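Ubiquitin conjugating enzyme (Agrocybe aegerita, PDB 3WE5) probably accepts activated ubiquitin as a thioester and passes it on to target proteins, as a UBE2W-like E2 conjugating enzyme. Local coordinates at residues A[82-94]-A[109-123]. Numbering follows the deposited sequence.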
ATOM      1  N   GLN A  82       8.591 -23.581  16.822  1.00 20.49           N
ATOM      2  CA  GLN A  82       7.249 -23.464  17.384  1.00 19.18           C
ATOM      3  C   GLN A  82       6.131 -23.650  16.348  1.00 17.83           C
ATOM      4  O   GLN A  82       4.959 -23.609  16.700  1.00 16.73           O
ATOM      5  CB  GLN A  82       7.068 -22.129  18.106  1.00 21.51           C
ATOM      6  CG  GLN A  82       7.858 -22.030  19.426  1.00 30.19           C
ATOM      7  CD  GLN A  82       9.347 -21.862  19.194  1.00 34.24           C
ATOM      8  OE1 GLN A  82      10.135 -22.740  19.524  1.00 39.12           O
ATOM      9  NE2 GLN A  82       9.734 -20.730  18.614  1.00 37.66           N
ATOM     10  N   TYR A  83       6.478 -23.888  15.085  1.00 15.16           N
ATOM     11  CA  TYR A  83       5.445 -24.216  14.082  1.00 18.46           C
ATOM     12  C   TYR A  83       4.710 -25.474  14.565  1.00 13.38           C
ATOM     13  O   TYR A  83       5.321 -26.408  15.083  1.00 15.55           O
ATOM     14  CB  TYR A  83       6.092 -24.450  12.699  1.00 14.74           C
ATOM     15  CG  TYR A  83       5.074 -24.651  11.585  1.00 14.52           C
ATOM     16  CD1 TYR A  83       4.516 -23.565  10.951  1.00 15.34           C
ATOM     17  CD2 TYR A  83       4.669 -25.927  11.194  1.00 20.84           C
ATOM     18  CE1 TYR A  83       3.585 -23.713   9.941  1.00 13.68           C
ATOM     19  CE2 TYR A  83       3.703 -26.094  10.178  1.00 14.15           C
ATOM     20  CZ  TYR A  83       3.187 -24.977   9.563  1.00 12.52           C
ATOM     21  OH  TYR A  83       2.245 -25.098   8.551  1.00 17.09           O
ATOM     22  N   PRO A  84       3.374 -25.546  14.401  1.00 12.99           N
ATOM     23  CA  PRO A  84       2.476 -24.641  13.675  1.00 15.51           C
ATOM     24  C   PRO A  84       1.815 -23.586  14.565  1.00 15.08           C
ATOM     25  O   PRO A  84       0.891 -22.918  14.117  1.00 14.03           O
ATOM     26  CB  PRO A  84       1.420 -25.617  13.156  1.00 13.13           C
ATOM     27  CG  PRO A  84       1.258 -26.572  14.323  1.00 15.94           C
ATOM     28  CD  PRO A  84       2.672 -26.772  14.833  1.00 13.88           C
ATOM     29  N   ILE A  85       2.270 -23.438  15.809  1.00 12.54           N
ATOM     30  CA  ILE A  85       1.722 -22.394  16.656  1.00 14.86           C
ATOM     31  C   ILE A  85       2.224 -21.045  16.159  1.00 19.13           C
ATOM     32  O   ILE A  85       1.434 -20.111  15.987  1.00 18.79           O
ATOM     33  CB  ILE A  85       2.048 -22.625  18.157  1.00 13.62           C
ATOM     34  CG1 ILE A  85       1.627 -24.037  18.582  1.00 16.04           C
ATOM     35  CG2 ILE A  85       1.439 -21.488  18.991  1.00 17.18           C
ATOM     36  CD1 ILE A  85       0.156 -24.431  18.304  1.00 23.36           C
ATOM     37  N   SER A  86       3.529 -20.940  15.884  1.00 17.17           N
ATOM     38  CA  SER A  86       4.055 -19.764  15.201  1.00 14.91           C
ATOM     39  C   SER A  86       3.753 -19.857  13.714  1.00 17.28           C
ATOM     40  O   SER A  86       3.742 -20.954  13.145  1.00 18.63           O
ATOM     41  CB  SER A  86       5.559 -19.657  15.387  1.00 23.02           C
ATOM     42  OG  SER A  86       6.163 -20.891  15.072  1.00 22.76           O
ATOM     43  N   SER A  87       3.513 -18.708  13.099  1.00 17.78           N
ATOM     44  CA  SER A  87       3.274 -18.664  11.666  1.00 14.79           C
ATOM     45  C   SER A  87       4.590 -18.939  10.948  1.00 18.02           C
ATOM     46  O   SER A  87       5.672 -18.609  11.464  1.00 16.25           O
ATOM     47  CB  SER A  87       2.779 -17.275  11.277  1.00 18.10           C
ATOM     48  OG  SER A  87       3.704 -16.302  11.701  1.00 22.64           O
ATOM     49  N   PRO A  88       4.511 -19.528   9.743  1.00 16.75           N
ATOM     50  CA  PRO A  88       5.713 -19.576   8.908  1.00 17.84           C
ATOM     51  C   PRO A  88       6.135 -18.178   8.462  1.00 14.09           C
ATOM     52  O   PRO A  88       5.297 -17.284   8.307  1.00 14.99           O
ATOM     53  CB  PRO A  88       5.257 -20.395   7.689  1.00 18.58           C
ATOM     54  CG  PRO A  88       3.762 -20.089   7.581  1.00 18.92           C
ATOM     55  CD  PRO A  88       3.293 -19.958   9.024  1.00 13.50           C
ATOM     56  N   ALA A  89       7.440 -17.992   8.237  1.00 13.43           N
ATOM     57  CA  ALA A  89       7.947 -16.766   7.640  1.00 12.37           C
ATOM     58  C   ALA A  89       7.891 -16.983   6.136  1.00 13.41           C
ATOM     59  O   ALA A  89       8.488 -17.923   5.615  1.00 14.74           O
ATOM     60  CB  ALA A  89       9.357 -16.522   8.077  1.00 18.12           C
ATOM     61  N   VAL A  90       7.132 -16.153   5.446  1.00 12.85           N
ATOM     62  CA  VAL A  90       6.846 -16.398   4.030  1.00 15.45           C
ATOM     63  C   VAL A  90       7.198 -15.178   3.178  1.00 12.30           C
ATOM     64  O   VAL A  90       6.802 -14.048   3.491  1.00 16.06           O
ATOM     65  CB  VAL A  90       5.345 -16.733   3.863  1.00 10.39           C
ATOM     66  CG1 VAL A  90       5.031 -17.045   2.389  1.00 16.56           C
ATOM     67  CG2 VAL A  90       4.954 -17.911   4.721  1.00 10.79           C
ATOM     68  N   GLN A  91       7.952 -15.394   2.097  1.00 11.75           N
ATOM     69  CA  GLN A  91       8.346 -14.304   1.220  1.00 17.90           C
ATOM     70  C   GLN A  91       8.579 -14.822  -0.197  1.00 12.31           C
ATOM     71  O   GLN A  91       8.939 -16.000  -0.402  1.00 13.06           O
ATOM     72  CB  GLN A  91       9.606 -13.617   1.759  1.00 17.64           C
ATOM     73  CG  GLN A  91      10.818 -14.529   1.790  1.00 16.92           C
ATOM     74  CD  GLN A  91      11.783 -14.162   2.910  1.00 22.47           C
ATOM     75  OE1 GLN A  91      11.705 -14.705   4.015  1.00 24.26           O
ATOM     76  NE2 GLN A  91      12.698 -13.243   2.628  1.00 22.67           N
ATOM     77  N   PHE A  92       8.343 -13.952  -1.174  1.00 16.07           N
ATOM     78  CA  PHE A  92       8.737 -14.256  -2.539  1.00 15.41           C
ATOM     79  C   PHE A  92      10.250 -14.112  -2.601  1.00 15.98           C
ATOM     80  O   PHE A  92      10.829 -13.209  -1.964  1.00 17.64           O
ATOM     81  CB  PHE A  92       8.033 -13.330  -3.539  1.00 19.37           C
ATOM     82  CG  PHE A  92       6.564 -13.643  -3.714  1.00 14.92           C
ATOM     83  CD1 PHE A  92       6.156 -14.710  -4.510  1.00 16.83           C
ATOM     84  CD2 PHE A  92       5.592 -12.904  -3.043  1.00 13.81           C
ATOM     85  CE1 PHE A  92       4.787 -15.026  -4.665  1.00 18.33           C
ATOM     86  CE2 PHE A  92       4.223 -13.201  -3.203  1.00 19.15           C
ATOM     87  CZ  PHE A  92       3.817 -14.259  -4.009  1.00 16.19           C
ATOM     88  N   VAL A  93      10.872 -15.016  -3.350  1.00 16.43           N
ATOM     89  CA  VAL A  93      12.320 -15.031  -3.548  1.00 20.88           C
ATOM     90  C   VAL A  93      12.749 -13.991  -4.580  1.00 22.17           C
ATOM     91  O   VAL A  93      12.147 -13.854  -5.659  1.00 20.33           O
ATOM     92  CB  VAL A  93      12.805 -16.433  -3.928  1.00 20.39           C
ATOM     93  CG1 VAL A  93      14.310 -16.437  -4.259  1.00 19.93           C
ATOM     94  CG2 VAL A  93      12.538 -17.389  -2.793  1.00 15.10           C
ATOM     95  N   VAL A  94      13.774 -13.223  -4.231  1.00 20.45           N
ATOM     96  CA  VAL A  94      14.245 -12.185  -5.148  1.00 21.72           C
ATOM     97  C   VAL A  94      15.729 -12.324  -5.439  1.00 25.92           C
ATOM     98  O   VAL A  94      16.377 -11.356  -5.873  1.00 27.71           O
ATOM     99  CB  VAL A  94      13.919 -10.764  -4.642  1.00 24.42           C
ATOM    100  CG1 VAL A  94      12.420 -10.553  -4.608  1.00 21.72           C
ATOM    101  CG2 VAL A  94      14.529 -10.513  -3.255  1.00 23.67           C
ATOM    102  N   ASN A 109      11.431  -6.386  -1.907  1.00 21.71           N
ATOM    103  CA  ASN A 109      12.352  -7.348  -1.344  1.00 24.72           C
ATOM    104  C   ASN A 109      11.688  -8.706  -1.140  1.00 26.33           C
ATOM    105  O   ASN A 109      12.294  -9.614  -0.585  1.00 21.83           O
ATOM    106  CB  ASN A 109      12.947  -6.842  -0.026  1.00 27.41           C
ATOM    107  CG  ASN A 109      11.934  -6.803   1.105  1.00 24.94           C
ATOM    108  OD1 ASN A 109      10.723  -6.901   0.888  1.00 21.67           O
ATOM    109  ND2 ASN A 109      12.430  -6.632   2.327  1.00 26.03           N
ATOM    110  N   GLY A 110      10.433  -8.833  -1.563  1.00 22.47           N
ATOM    111  CA  GLY A 110       9.744 -10.120  -1.490  1.00 21.63           C
ATOM    112  C   GLY A 110       8.899 -10.338  -0.251  1.00 21.48           C
ATOM    113  O   GLY A 110       8.102 -11.290  -0.200  1.00 17.15           O
ATOM    114  N   HIS A 111       9.063  -9.479   0.754  1.00 19.64           N
ATOM    115  CA  HIS A 111       8.275  -9.604   1.977  1.00 19.83           C
ATOM    116  C   HIS A 111       6.809  -9.345   1.667  1.00 19.33           C
ATOM    117  O   HIS A 111       6.480  -8.562   0.771  1.00 18.72           O
ATOM    118  CB  HIS A 111       8.764  -8.613   3.028  1.00 18.93           C
ATOM    119  CG  HIS A 111      10.114  -8.947   3.575  1.00 22.92           C
ATOM    120  ND1 HIS A 111      10.623  -8.346   4.705  1.00 29.02           N
ATOM    121  CD2 HIS A 111      11.050  -9.832   3.160  1.00 26.22           C
ATOM    122  CE1 HIS A 111      11.821  -8.845   4.960  1.00 30.39           C
ATOM    123  NE2 HIS A 111      12.104  -9.748   4.039  1.00 31.36           N
ATOM    124  N   ILE A 112       5.932  -9.996   2.415  1.00 16.82           N
ATOM    125  CA  ILE A 112       4.504  -9.961   2.101  1.00 22.14           C
ATOM    126  C   ILE A 112       3.697  -9.416   3.269  1.00 20.47           C
ATOM    127  O   ILE A 112       3.880  -9.852   4.403  1.00 22.01           O
ATOM    128  CB  ILE A 112       3.990 -11.380   1.791  1.00 19.39           C
ATOM    129  CG1 ILE A 112       4.738 -11.988   0.594  1.00 14.05           C
ATOM    130  CG2 ILE A 112       2.468 -11.374   1.579  1.00 21.22           C
ATOM    131  CD1 ILE A 112       4.604 -13.510   0.488  1.00 15.40           C
ATOM    132  N   CYS A 113       2.808  -8.467   3.000  1.00 18.52           N
ATOM    133  CA  CYS A 113       1.833  -8.038   4.011  1.00 20.21           C
ATOM    134  C   CYS A 113       0.492  -8.748   3.791  1.00 29.92           C
ATOM    135  O   CYS A 113      -0.284  -8.391   2.906  1.00 27.00           O
ATOM    136  CB  CYS A 113       1.646  -6.519   3.956  1.00 32.77           C
ATOM    137  SG  CYS A 113       0.623  -5.867   5.304  1.00 45.95           S
ATOM    138  N   ALA A 114       0.219  -9.775   4.583  1.00 20.23           N
ATOM    139  CA  ALA A 114      -1.040 -10.504   4.450  1.00 22.88           C
ATOM    140  C   ALA A 114      -1.444 -10.976   5.825  1.00 21.87           C
ATOM    141  O   ALA A 114      -0.595 -11.408   6.600  1.00 25.72           O
ATOM    142  CB  ALA A 114      -0.885 -11.682   3.517  1.00 24.79           C
ATOM    143  N   SER A 115      -2.737 -10.874   6.134  1.00 22.33           N
ATOM    144  CA  SER A 115      -3.236 -11.226   7.463  1.00 24.74           C
ATOM    145  C   SER A 115      -3.000 -12.685   7.863  1.00 20.49           C
ATOM    146  O   SER A 115      -2.768 -12.971   9.044  1.00 22.60           O
ATOM    147  CB  SER A 115      -4.715 -10.843   7.606  1.00 29.07           C
ATOM    148  OG  SER A 115      -5.501 -11.396   6.560  1.00 36.78           O
ATOM    149  N   ILE A 116      -3.023 -13.593   6.884  1.00 18.68           N
ATOM    150  CA  ILE A 116      -2.738 -15.005   7.129  1.00 18.70           C
ATOM    151  C   ILE A 116      -1.343 -15.213   7.716  1.00 22.23           C
ATOM    152  O   ILE A 116      -1.102 -16.217   8.397  1.00 22.78           O
ATOM    153  CB  ILE A 116      -2.912 -15.848   5.828  1.00 15.38           C
ATOM    154  CG1 ILE A 116      -2.982 -17.341   6.133  1.00 18.72           C
ATOM    155  CG2 ILE A 116      -1.822 -15.554   4.814  1.00 25.30           C
ATOM    156  CD1 ILE A 116      -3.466 -18.176   4.955  1.00 25.37           C
ATOM    157  N   LEU A 117      -0.432 -14.273   7.464  1.00 17.41           N
ATOM    158  CA  LEU A 117       0.950 -14.403   7.959  1.00 15.59           C
ATOM    159  C   LEU A 117       1.127 -13.718   9.306  1.00 20.62           C
ATOM    160  O   LEU A 117       2.176 -13.831   9.931  1.00 23.16           O
ATOM    161  CB  LEU A 117       1.939 -13.824   6.956  1.00 13.32           C
ATOM    162  CG  LEU A 117       1.831 -14.426   5.562  1.00 18.48           C
ATOM    163  CD1 LEU A 117       2.797 -13.750   4.600  1.00 16.59           C
ATOM    164  CD2 LEU A 117       2.087 -15.919   5.620  1.00 18.96           C
ATOM    165  N   GLY A 118       0.097 -12.996   9.744  1.00 23.81           N
ATOM    166  CA  GLY A 118       0.165 -12.268  11.003  1.00 25.97           C
ATOM    167  C   GLY A 118      -0.942 -12.627  11.981  1.00 28.27           C
ATOM    168  O   GLY A 118      -1.027 -13.763  12.458  1.00 24.81           O
ATOM    169  N   SER A 119      -1.789 -11.643  12.280  1.00 25.88           N
ATOM    170  CA  SER A 119      -2.878 -11.796  13.249  1.00 31.62           C
ATOM    171  C   SER A 119      -3.852 -12.929  12.926  1.00 29.73           C
ATOM    172  O   SER A 119      -4.492 -13.473  13.828  1.00 36.29           O
ATOM    173  CB  SER A 119      -3.672 -10.491  13.326  1.00 22.83           C
ATOM    174  OG  SER A 119      -4.448 -10.332  12.140  1.00 35.80           O
ATOM    175  N   GLU A 120      -4.002 -13.269  11.649  1.00 23.20           N
ATOM    176  CA  GLU A 120      -4.955 -14.304  11.277  1.00 20.93           C
ATOM    177  C   GLU A 120      -4.336 -15.695  11.037  1.00 19.23           C
ATOM    178  O   GLU A 120      -5.032 -16.632  10.631  1.00 23.30           O
ATOM    179  CB  GLU A 120      -5.791 -13.834  10.091  1.00 26.96           C
ATOM    180  CG  GLU A 120      -6.297 -12.417  10.312  1.00 43.53           C
ATOM    181  CD  GLU A 120      -7.738 -12.224   9.914  1.00 56.36           C
ATOM    182  OE1 GLU A 120      -8.562 -11.940  10.810  1.00 63.76           O
ATOM    183  OE2 GLU A 120      -8.045 -12.335   8.709  1.00 60.08           O
ATOM    184  N   TRP A 121      -3.030 -15.837  11.282  1.00 22.96           N
ATOM    185  CA  TRP A 121      -2.451 -17.182  11.302  1.00 18.66           C
ATOM    186  C   TRP A 121      -3.152 -18.028  12.363  1.00 18.90           C
ATOM    187  O   TRP A 121      -3.488 -17.537  13.448  1.00 19.91           O
ATOM    188  CB  TRP A 121      -0.930 -17.159  11.568  1.00 19.36           C
ATOM    189  CG  TRP A 121      -0.416 -18.565  11.749  1.00 15.57           C
ATOM    190  CD1 TRP A 121      -0.070 -19.167  12.917  1.00 13.42           C
ATOM    191  CD2 TRP A 121      -0.267 -19.556  10.724  1.00 14.26           C
ATOM    192  NE1 TRP A 121       0.290 -20.472  12.684  1.00 15.66           N
ATOM    193  CE2 TRP A 121       0.193 -20.729  11.342  1.00 15.15           C
ATOM    194  CE3 TRP A 121      -0.456 -19.553   9.336  1.00 19.35           C
ATOM    195  CZ2 TRP A 121       0.447 -21.909  10.626  1.00 14.95           C
ATOM    196  CZ3 TRP A 121      -0.200 -20.719   8.630  1.00 17.73           C
ATOM    197  CH2 TRP A 121       0.247 -21.876   9.269  1.00 19.13           C
ATOM    198  N   SER A 122      -3.390 -19.293  12.046  1.00 16.26           N
ATOM    199  CA  SER A 122      -3.862 -20.268  13.028  1.00 21.51           C
ATOM    200  C   SER A 122      -3.220 -21.593  12.689  1.00 18.80           C
ATOM    201  O   SER A 122      -2.976 -21.862  11.524  1.00 16.24           O
ATOM    202  CB  SER A 122      -5.383 -20.396  12.970  1.00 18.86           C
ATOM    203  OG  SER A 122      -5.828 -21.546  13.687  1.00 19.62           O
ATOM    204  N   PRO A 123      -2.940 -22.440  13.696  1.00 17.23           N
ATOM    205  CA  PRO A 123      -2.431 -23.783  13.389  1.00 20.81           C
ATOM    206  C   PRO A 123      -3.427 -24.627  12.577  1.00 13.85           C
ATOM    207  O   PRO A 123      -3.031 -25.655  12.056  1.00 15.15           O
ATOM    208  CB  PRO A 123      -2.253 -24.429  14.774  1.00 17.64           C
ATOM    209  CG  PRO A 123      -2.253 -23.283  15.748  1.00 23.80           C
ATOM    210  CD  PRO A 123      -3.069 -22.197  15.146  1.00 15.27           C
TER
HETATM  211  O   HOH W   1       4.607 -14.678   9.301  1.00 24.51           O
HETATM  212  O   HOH W   2       1.590 -14.854  13.451  1.00 36.80           O
HETATM  213  O   HOH W   3       6.852 -11.614   4.482  1.00 23.51           O
HETATM  214  O   HOH W   4      12.679 -12.471  -0.240  1.00 23.35           O
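Trp121 lays one face of its indole over Ser87 and the ring of Pro88: Ser87 CA sits 3.5 Å from the centroid of the five-membered ring, and Pro88 CD makes the matching CH-pi contact over the six-membered ring. With CG anti to the backbone N (chi1 173°), the indole extends across to 82-94, where NE1, in its ring plane, donates to Pro84 O at 2.9 Å, reaching that oxygen from above the carbonyl plane. The bond and the face contacts together hold the rotation of the indole against the loop that follows the cis peptide before Pro84. The Tyr83 ring meets the indole rim to rim, CE1 to Trp121 CZ2 3.7 Å, while its hydroxyl bonds to Glu32.

Further along, Leu117 CD2 packs on Val90 CG2 at 3.6 Å, and Ile112 CD1 touches Phe92 CD2 at 3.7 Å. Phe92 N donates to Gly110 O at 2.8 Å. Waters bridge the two segments: one links Val90 O to Ile112 N, and another, nearer Trp121, takes a bond from Ser87 OG and donates to Pro88 O and Leu117 O.

In this UBC fold, the Cys113-bearing loop thus runs along strand 89-92, the sheet's outermost within this chain, which pairs with 72-78, while Ile112 and Trp121 also pack on helix 127-140 and Tyr83 on helix 24-39.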